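Local structure of putative dienelactone hydrolase (Klebsiella pneumoniae subsp. pneumoniae MGH 78578, 3F67) at residues I63-N75 with L87-L100. The protein is a putative dienelactone hydrolase, an alpha/beta-hydrolase relative that probably cleaves ester or lactone bonds, though its natural substrate is not established. Numbering follows the deposited sequence.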
ATOM      1  N   ILE A  63       7.734   3.009  -6.177  1.00 13.10           N
ATOM      2  CA  ILE A  63       7.089   2.563  -7.467  1.00 13.68           C
ATOM      3  C   ILE A  63       5.608   2.350  -7.227  1.00 14.67           C
ATOM      4  O   ILE A  63       5.250   1.598  -6.321  1.00 14.01           O
ATOM      5  CB  ILE A  63       7.705   1.224  -7.983  1.00 13.19           C
ATOM      6  CG1 ILE A  63       9.216   1.390  -8.203  1.00 13.83           C
ATOM      7  CG2 ILE A  63       7.031   0.817  -9.323  1.00 13.89           C
ATOM      8  CD1 ILE A  63       9.963   0.016  -8.180  1.00 17.32           C
ATOM      9  N   ALA A  64       4.745   3.031  -8.007  1.00 13.27           N
ATOM     10  CA  ALA A  64       3.293   2.857  -7.861  1.00 14.66           C
ATOM     11  C   ALA A  64       2.754   2.240  -9.169  1.00 13.88           C
ATOM     12  O   ALA A  64       2.643   2.944 -10.182  1.00 14.20           O
ATOM     13  CB  ALA A  64       2.615   4.213  -7.659  1.00 14.07           C
ATOM     14  N   PRO A  65       2.360   0.963  -9.124  1.00 14.26           N
ATOM     15  CA  PRO A  65       1.763   0.309 -10.315  1.00 13.44           C
ATOM     16  C   PRO A  65       0.261   0.625 -10.486  1.00 13.77           C
ATOM     17  O   PRO A  65      -0.475   0.769  -9.499  1.00 14.41           O
ATOM     18  CB  PRO A  65       1.953  -1.189 -10.010  1.00 13.85           C
ATOM     19  CG  PRO A  65       1.864  -1.273  -8.490  1.00 13.17           C
ATOM     20  CD  PRO A  65       2.594   0.004  -8.013  1.00 14.35           C
ATOM     21  N   GLU A  66      -0.149   0.680 -11.744  0.50 14.23           N
ATOM     22  CA  GLU A  66      -1.527   0.857 -12.139  0.50 14.90           C
ATOM     23  C   GLU A  66      -2.206  -0.513 -12.048  0.50 14.64           C
ATOM     24  O   GLU A  66      -2.397  -1.198 -13.073  0.50 14.94           O
ATOM     25  CB  GLU A  66      -1.547   1.360 -13.583  0.50 14.40           C
ATOM     26  CG  GLU A  66      -2.831   2.107 -13.947  0.50 19.33           C
ATOM     27  CD  GLU A  66      -3.016   3.361 -13.119  0.50 25.53           C
ATOM     28  OE1 GLU A  66      -3.525   3.242 -11.981  0.50 25.67           O
ATOM     29  OE2 GLU A  66      -2.664   4.466 -13.611  0.50 29.04           O
ATOM     30  N   LEU A  67      -2.588  -0.914 -10.831  1.00 14.05           N
ATOM     31  CA  LEU A  67      -3.036  -2.319 -10.617  1.00 14.44           C
ATOM     32  C   LEU A  67      -4.341  -2.694 -11.325  1.00 14.02           C
ATOM     33  O   LEU A  67      -4.591  -3.886 -11.572  1.00 15.00           O
ATOM     34  CB  LEU A  67      -3.133  -2.620  -9.110  1.00 13.25           C
ATOM     35  CG  LEU A  67      -1.737  -2.584  -8.467  1.00 13.10           C
ATOM     36  CD1 LEU A  67      -1.803  -2.427  -6.948  1.00 16.19           C
ATOM     37  CD2 LEU A  67      -1.032  -3.899  -8.771  1.00 12.25           C
ATOM     38  N   TYR A  68      -5.169  -1.700 -11.664  1.00 14.56           N
ATOM     39  CA  TYR A  68      -6.485  -2.020 -12.258  1.00 13.65           C
ATOM     40  C   TYR A  68      -6.426  -2.137 -13.786  1.00 15.13           C
ATOM     41  O   TYR A  68      -7.466  -2.349 -14.408  1.00 15.16           O
ATOM     42  CB  TYR A  68      -7.539  -0.949 -11.890  1.00 15.03           C
ATOM     43  CG  TYR A  68      -7.867  -0.810 -10.391  1.00 15.06           C
ATOM     44  CD1 TYR A  68      -7.393  -1.745  -9.449  1.00 15.84           C
ATOM     45  CD2 TYR A  68      -8.679   0.242  -9.953  1.00 16.82           C
ATOM     46  CE1 TYR A  68      -7.729  -1.615  -8.061  1.00 16.24           C
ATOM     47  CE2 TYR A  68      -9.020   0.399  -8.591  1.00 15.56           C
ATOM     48  CZ  TYR A  68      -8.548  -0.530  -7.665  1.00 18.10           C
ATOM     49  OH  TYR A  68      -8.865  -0.360  -6.341  1.00 15.70           O
ATOM     50  N   PHE A  69      -5.231  -2.020 -14.393  1.00 13.59           N
ATOM     51  CA  PHE A  69      -5.139  -1.749 -15.863  1.00 15.53           C
ATOM     52  C   PHE A  69      -5.879  -2.739 -16.777  1.00 15.39           C
ATOM     53  O   PHE A  69      -6.383  -2.355 -17.840  1.00 15.60           O
ATOM     54  CB  PHE A  69      -3.665  -1.539 -16.329  1.00 15.71           C
ATOM     55  CG  PHE A  69      -2.875  -2.821 -16.471  1.00 17.27           C
ATOM     56  CD1 PHE A  69      -2.560  -3.321 -17.736  1.00 17.72           C
ATOM     57  CD2 PHE A  69      -2.470  -3.547 -15.346  1.00 16.22           C
ATOM     58  CE1 PHE A  69      -1.822  -4.541 -17.867  1.00 17.41           C
ATOM     59  CE2 PHE A  69      -1.752  -4.729 -15.455  1.00 17.59           C
ATOM     60  CZ  PHE A  69      -1.424  -5.238 -16.719  1.00 18.19           C
ATOM     61  N   ARG A  70      -5.971  -3.996 -16.361  1.00 15.60           N
ATOM     62  CA  ARG A  70      -6.610  -5.027 -17.195  1.00 15.38           C
ATOM     63  C   ARG A  70      -8.122  -4.921 -17.137  1.00 15.96           C
ATOM     64  O   ARG A  70      -8.803  -5.325 -18.081  1.00 16.72           O
ATOM     65  CB  ARG A  70      -6.258  -6.425 -16.703  1.00 15.75           C
ATOM     66  CG  ARG A  70      -4.756  -6.760 -16.790  1.00 15.59           C
ATOM     67  CD  ARG A  70      -4.535  -8.201 -16.336  1.00 15.23           C
ATOM     68  NE  ARG A  70      -3.098  -8.507 -16.168  1.00 17.44           N
ATOM     69  CZ  ARG A  70      -2.435  -8.203 -15.041  1.00 18.46           C
ATOM     70  NH1 ARG A  70      -3.062  -7.554 -14.074  1.00 15.87           N
ATOM     71  NH2 ARG A  70      -1.165  -8.511 -14.886  1.00 18.82           N
ATOM     72  N   GLN A  71      -8.639  -4.453 -16.004  1.00 14.77           N
ATOM     73  CA  GLN A  71     -10.086  -4.422 -15.743  1.00 15.64           C
ATOM     74  C   GLN A  71     -10.702  -3.089 -16.171  1.00 15.61           C
ATOM     75  O   GLN A  71     -11.824  -3.067 -16.620  1.00 16.89           O
ATOM     76  CB  GLN A  71     -10.382  -4.693 -14.248  1.00 15.59           C
ATOM     77  CG  GLN A  71     -10.295  -6.196 -13.800  1.00 17.33           C
ATOM     78  CD  GLN A  71      -8.858  -6.730 -13.683  1.00 17.85           C
ATOM     79  OE1 GLN A  71      -7.958  -6.021 -13.241  1.00 17.76           O
ATOM     80  NE2 GLN A  71      -8.643  -7.983 -14.129  1.00 16.68           N
ATOM     81  N   GLY A  72      -9.987  -1.980 -16.019  1.00 15.90           N
ATOM     82  CA  GLY A  72     -10.559  -0.688 -16.431  1.00 15.37           C
ATOM     83  C   GLY A  72      -9.836   0.501 -15.854  1.00 16.24           C
ATOM     84  O   GLY A  72      -8.813   0.359 -15.191  1.00 17.95           O
ATOM     85  N   ASP A  73     -10.383   1.685 -16.131  1.00 16.50           N
ATOM     86  CA  ASP A  73      -9.743   2.935 -15.767  1.00 15.50           C
ATOM     87  C   ASP A  73     -10.619   3.651 -14.735  1.00 14.41           C
ATOM     88  O   ASP A  73     -11.756   4.038 -15.054  1.00 13.79           O
ATOM     89  CB  ASP A  73      -9.658   3.786 -17.038  1.00 17.20           C
ATOM     90  CG  ASP A  73      -9.085   5.176 -16.783  1.00 21.25           C
ATOM     91  OD1 ASP A  73      -8.689   5.482 -15.634  1.00 22.23           O
ATOM     92  OD2 ASP A  73      -9.080   5.976 -17.761  1.00 26.39           O
ATOM     93  N   PRO A  74     -10.108   3.866 -13.518  1.00 14.10           N
ATOM     94  CA  PRO A  74     -10.911   4.510 -12.463  1.00 15.51           C
ATOM     95  C   PRO A  74     -11.385   5.910 -12.853  1.00 14.27           C
ATOM     96  O   PRO A  74     -12.436   6.376 -12.380  1.00 13.91           O
ATOM     97  CB  PRO A  74      -9.946   4.554 -11.249  1.00 16.55           C
ATOM     98  CG  PRO A  74      -8.628   4.165 -11.789  1.00 18.74           C
ATOM     99  CD  PRO A  74      -8.816   3.399 -13.013  1.00 15.52           C
ATOM    100  N   ASN A  75     -10.647   6.570 -13.744  1.00 13.63           N
ATOM    101  CA  ASN A  75     -11.089   7.864 -14.287  1.00 15.22           C
ATOM    102  C   ASN A  75     -12.359   7.850 -15.122  1.00 14.09           C
ATOM    103  O   ASN A  75     -12.970   8.907 -15.359  1.00 13.34           O
ATOM    104  CB  ASN A  75      -9.945   8.532 -15.046  1.00 15.24           C
ATOM    105  CG  ASN A  75      -8.782   8.867 -14.130  1.00 20.71           C
ATOM    106  OD1 ASN A  75      -8.971   9.345 -13.002  1.00 19.89           O
ATOM    107  ND2 ASN A  75      -7.570   8.601 -14.600  1.00 27.20           N
ATOM    108  N   LEU A  87     -15.701  -1.856 -11.203  1.00 15.34           N
ATOM    109  CA  LEU A  87     -14.255  -2.006 -11.400  1.00 15.06           C
ATOM    110  C   LEU A  87     -13.550  -2.647 -10.201  1.00 15.19           C
ATOM    111  O   LEU A  87     -13.005  -3.739 -10.328  1.00 15.48           O
ATOM    112  CB  LEU A  87     -13.612  -0.650 -11.744  1.00 14.16           C
ATOM    113  CG  LEU A  87     -12.090  -0.660 -11.946  1.00 14.56           C
ATOM    114  CD1 LEU A  87     -11.698  -1.720 -13.017  1.00 16.34           C
ATOM    115  CD2 LEU A  87     -11.647   0.736 -12.400  1.00 11.72           C
ATOM    116  N   VAL A  88     -13.554  -1.994  -9.042  1.00 14.49           N
ATOM    117  CA  VAL A  88     -12.741  -2.487  -7.915  1.00 15.30           C
ATOM    118  C   VAL A  88     -13.061  -3.952  -7.574  1.00 16.35           C
ATOM    119  O   VAL A  88     -12.144  -4.769  -7.353  1.00 16.76           O
ATOM    120  CB  VAL A  88     -12.898  -1.616  -6.638  1.00 16.10           C
ATOM    121  CG1 VAL A  88     -12.025  -2.181  -5.491  1.00 15.51           C
ATOM    122  CG2 VAL A  88     -12.483  -0.136  -6.931  1.00 14.64           C
ATOM    123  N   SER A  89     -14.349  -4.271  -7.583  0.50 16.60           N
ATOM    124  CA  SER A  89     -14.852  -5.576  -7.148  0.50 17.08           C
ATOM    125  C   SER A  89     -14.610  -6.653  -8.212  0.50 16.67           C
ATOM    126  O   SER A  89     -14.962  -7.824  -8.032  0.50 16.57           O
ATOM    127  CB  SER A  89     -16.333  -5.446  -6.783  0.50 17.11           C
ATOM    128  OG  SER A  89     -16.470  -4.672  -5.599  0.50 17.70           O
ATOM    129  N   LYS A  90     -14.006  -6.241  -9.321  1.00 15.81           N
ATOM    130  CA  LYS A  90     -13.661  -7.164 -10.384  1.00 15.81           C
ATOM    131  C   LYS A  90     -12.160  -7.425 -10.497  1.00 15.18           C
ATOM    132  O   LYS A  90     -11.725  -8.191 -11.370  1.00 16.16           O
ATOM    133  CB  LYS A  90     -14.267  -6.665 -11.730  1.00 17.10           C
ATOM    134  CG  LYS A  90     -15.797  -6.529 -11.647  1.00 21.03           C
ATOM    135  CD  LYS A  90     -16.450  -6.557 -13.001  1.00 25.75           C
ATOM    136  CE  LYS A  90     -17.961  -6.322 -12.902  1.00 30.23           C
ATOM    137  NZ  LYS A  90     -18.658  -7.364 -12.072  1.00 34.46           N
ATOM    138  N   VAL A  91     -11.374  -6.831  -9.600  1.00 14.72           N
ATOM    139  CA  VAL A  91      -9.920  -6.968  -9.608  1.00 15.89           C
ATOM    140  C   VAL A  91      -9.578  -8.042  -8.538  1.00 16.64           C
ATOM    141  O   VAL A  91      -9.814  -7.797  -7.343  1.00 19.46           O
ATOM    142  CB  VAL A  91      -9.239  -5.632  -9.212  1.00 15.69           C
ATOM    143  CG1 VAL A  91      -7.716  -5.796  -9.130  1.00 16.18           C
ATOM    144  CG2 VAL A  91      -9.591  -4.524 -10.242  1.00 16.28           C
ATOM    145  N   PRO A  92      -9.120  -9.236  -8.958  1.00 16.27           N
ATOM    146  CA  PRO A  92      -8.954 -10.314  -7.964  1.00 16.23           C
ATOM    147  C   PRO A  92      -7.719 -10.069  -7.095  1.00 15.82           C
ATOM    148  O   PRO A  92      -6.664  -9.671  -7.628  1.00 15.94           O
ATOM    149  CB  PRO A  92      -8.734 -11.585  -8.810  1.00 16.14           C
ATOM    150  CG  PRO A  92      -9.239 -11.219 -10.195  1.00 16.69           C
ATOM    151  CD  PRO A  92      -8.903  -9.725 -10.329  1.00 16.68           C
ATOM    152  N   ASP A  93      -7.834 -10.354  -5.789  1.00 15.00           N
ATOM    153  CA  ASP A  93      -6.659 -10.200  -4.912  1.00 15.00           C
ATOM    154  C   ASP A  93      -5.435 -10.981  -5.434  1.00 15.71           C
ATOM    155  O   ASP A  93      -4.287 -10.483  -5.383  1.00 14.23           O
ATOM    156  CB  ASP A  93      -6.962 -10.754  -3.510  1.00 15.86           C
ATOM    157  CG  ASP A  93      -8.002  -9.939  -2.738  1.00 16.86           C
ATOM    158  OD1 ASP A  93      -8.309  -8.741  -3.053  1.00 17.87           O
ATOM    159  OD2 ASP A  93      -8.461 -10.521  -1.740  1.00 19.06           O
ATOM    160  N   ALA A  94      -5.673 -12.211  -5.920  1.00 15.61           N
ATOM    161  CA  ALA A  94      -4.552 -13.086  -6.366  1.00 15.38           C
ATOM    162  C   ALA A  94      -3.751 -12.412  -7.486  1.00 15.49           C
ATOM    163  O   ALA A  94      -2.515 -12.485  -7.509  1.00 15.75           O
ATOM    164  CB  ALA A  94      -5.061 -14.421  -6.832  1.00 17.46           C
ATOM    165  N   GLN A  95      -4.475 -11.770  -8.400  1.00 15.34           N
ATOM    166  CA  GLN A  95      -3.878 -11.011  -9.486  1.00 14.73           C
ATOM    167  C   GLN A  95      -3.030  -9.872  -8.954  1.00 14.29           C
ATOM    168  O   GLN A  95      -1.907  -9.632  -9.451  1.00 13.92           O
ATOM    169  CB  GLN A  95      -4.989 -10.459 -10.414  1.00 15.17           C
ATOM    170  CG  GLN A  95      -4.463  -9.636 -11.572  1.00 14.71           C
ATOM    171  CD  GLN A  95      -5.582  -8.875 -12.259  1.00 15.63           C
ATOM    172  OE1 GLN A  95      -6.206  -9.392 -13.173  1.00 16.73           O
ATOM    173  NE2 GLN A  95      -5.879  -7.676 -11.782  1.00 14.83           N
ATOM    174  N   VAL A  96      -3.564  -9.148  -7.968  1.00 13.20           N
ATOM    175  CA  VAL A  96      -2.890  -7.977  -7.395  1.00 13.49           C
ATOM    176  C   VAL A  96      -1.572  -8.435  -6.761  1.00 13.61           C
ATOM    177  O   VAL A  96      -0.515  -7.841  -7.001  1.00 13.98           O
ATOM    178  CB  VAL A  96      -3.762  -7.256  -6.331  1.00 14.45           C
ATOM    179  CG1 VAL A  96      -2.928  -6.143  -5.629  1.00 13.64           C
ATOM    180  CG2 VAL A  96      -5.017  -6.609  -6.960  1.00 12.72           C
ATOM    181  N   LEU A  97      -1.620  -9.503  -5.973  1.00 14.64           N
ATOM    182  CA  LEU A  97      -0.398  -9.916  -5.254  1.00 14.44           C
ATOM    183  C   LEU A  97       0.672 -10.378  -6.269  1.00 15.27           C
ATOM    184  O   LEU A  97       1.863 -10.086  -6.102  1.00 14.30           O
ATOM    185  CB  LEU A  97      -0.721 -11.027  -4.243  1.00 14.97           C
ATOM    186  CG  LEU A  97      -1.791 -10.577  -3.189  1.00 16.21           C
ATOM    187  CD1 LEU A  97      -2.006 -11.742  -2.237  1.00 19.94           C
ATOM    188  CD2 LEU A  97      -1.376  -9.336  -2.400  1.00 19.74           C
ATOM    189  N   ALA A  98       0.246 -11.059  -7.329  1.00 15.51           N
ATOM    190  CA  ALA A  98       1.184 -11.497  -8.359  1.00 16.03           C
ATOM    191  C   ALA A  98       1.771 -10.279  -9.108  1.00 15.79           C
ATOM    192  O   ALA A  98       2.967 -10.253  -9.447  1.00 15.86           O
ATOM    193  CB  ALA A  98       0.492 -12.474  -9.361  1.00 16.99           C
ATOM    194  N   ASP A  99       0.950  -9.266  -9.346  1.00 14.17           N
ATOM    195  CA  ASP A  99       1.461  -8.042  -9.983  1.00 13.61           C
ATOM    196  C   ASP A  99       2.482  -7.351  -9.065  1.00 14.37           C
ATOM    197  O   ASP A  99       3.457  -6.772  -9.565  1.00 14.49           O
ATOM    198  CB  ASP A  99       0.308  -7.058 -10.308  1.00 14.04           C
ATOM    199  CG  ASP A  99      -0.496  -7.493 -11.532  1.00 15.74           C
ATOM    200  OD1 ASP A  99       0.035  -8.277 -12.373  1.00 16.54           O
ATOM    201  OD2 ASP A  99      -1.660  -7.072 -11.652  1.00 17.31           O
ATOM    202  N   LEU A 100       2.228  -7.318  -7.752  1.00 13.79           N
ATOM    203  CA  LEU A 100       3.206  -6.694  -6.867  1.00 13.43           C
ATOM    204  C   LEU A 100       4.532  -7.464  -6.911  1.00 14.42           C
ATOM    205  O   LEU A 100       5.617  -6.833  -6.857  1.00 14.29           O
ATOM    206  CB  LEU A 100       2.701  -6.612  -5.447  1.00 14.24           C
ATOM    207  CG  LEU A 100       1.450  -5.741  -5.316  1.00 13.95           C
ATOM    208  CD1 LEU A 100       0.883  -5.798  -3.890  1.00 15.36           C
ATOM    209  CD2 LEU A 100       1.741  -4.253  -5.732  1.00 17.53           C
TER
HETATM  210  O   HOH W   1      -3.802  -6.183 -10.315  1.00 14.93           O
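Arg70 meets Asp99 end-on: NH1 reaches OD2 and NH2 reaches OD1, each at 2.8 Å, with both carboxylate oxygens offering their syn lone pairs close to the guanidinium plane. Arginine suits this place because its chain, extended from CG to NE, spans the gap while its flat head pairs both oxygens at once. Phe69 CZ lies 3.5 Å above the centre of that head, and NE bridges to Glu16. Asp99 OD1 is also hydrogen-bonded to Ser13 OG.

Beside this bridge, Gln71 and Gln95, each with a donor and an acceptor, exchange two hydrogen bonds. Gln95 NE2 gives to Gln71 OE1 at 3.0 Å, nearly straight (170°), and Gln71 NE2 returns a more bent one to Gln95 OE1. The bend of Gln71 at chi2 (74°) turns its amide toward the helix. A water accepts from Gln95 NE2 and donates to Leu67 O and Asp99 OD2, linking loop and helix.

Arg70, Gln71 and Gln95 are partly exposed, although Asp99 is buried; the inner side is apolar. Leu67's branched end lays CD2 against Asp99 CB (3.8 Å) and Leu100, and CD1 against Val96. The broad Tyr68 ring, edge-to-face with Trp124, is wedged among Leu87, Val88 and Val91, whose CG2 comes within 3.6 Å of Tyr68 CD1; its buried OH finds no hydrogen-bonding partner. Leu87 CD1 approaches Gly72 N (3.5 Å), where the backbone (phi 163°) suits glycine.

The contact thus packs the loop after strand 61-65 against the end of helix 80-88, the turn 88-91 and the start of helix 93-108, within the alpha/beta-hydrolase fold of the dienelactone hydrolase family.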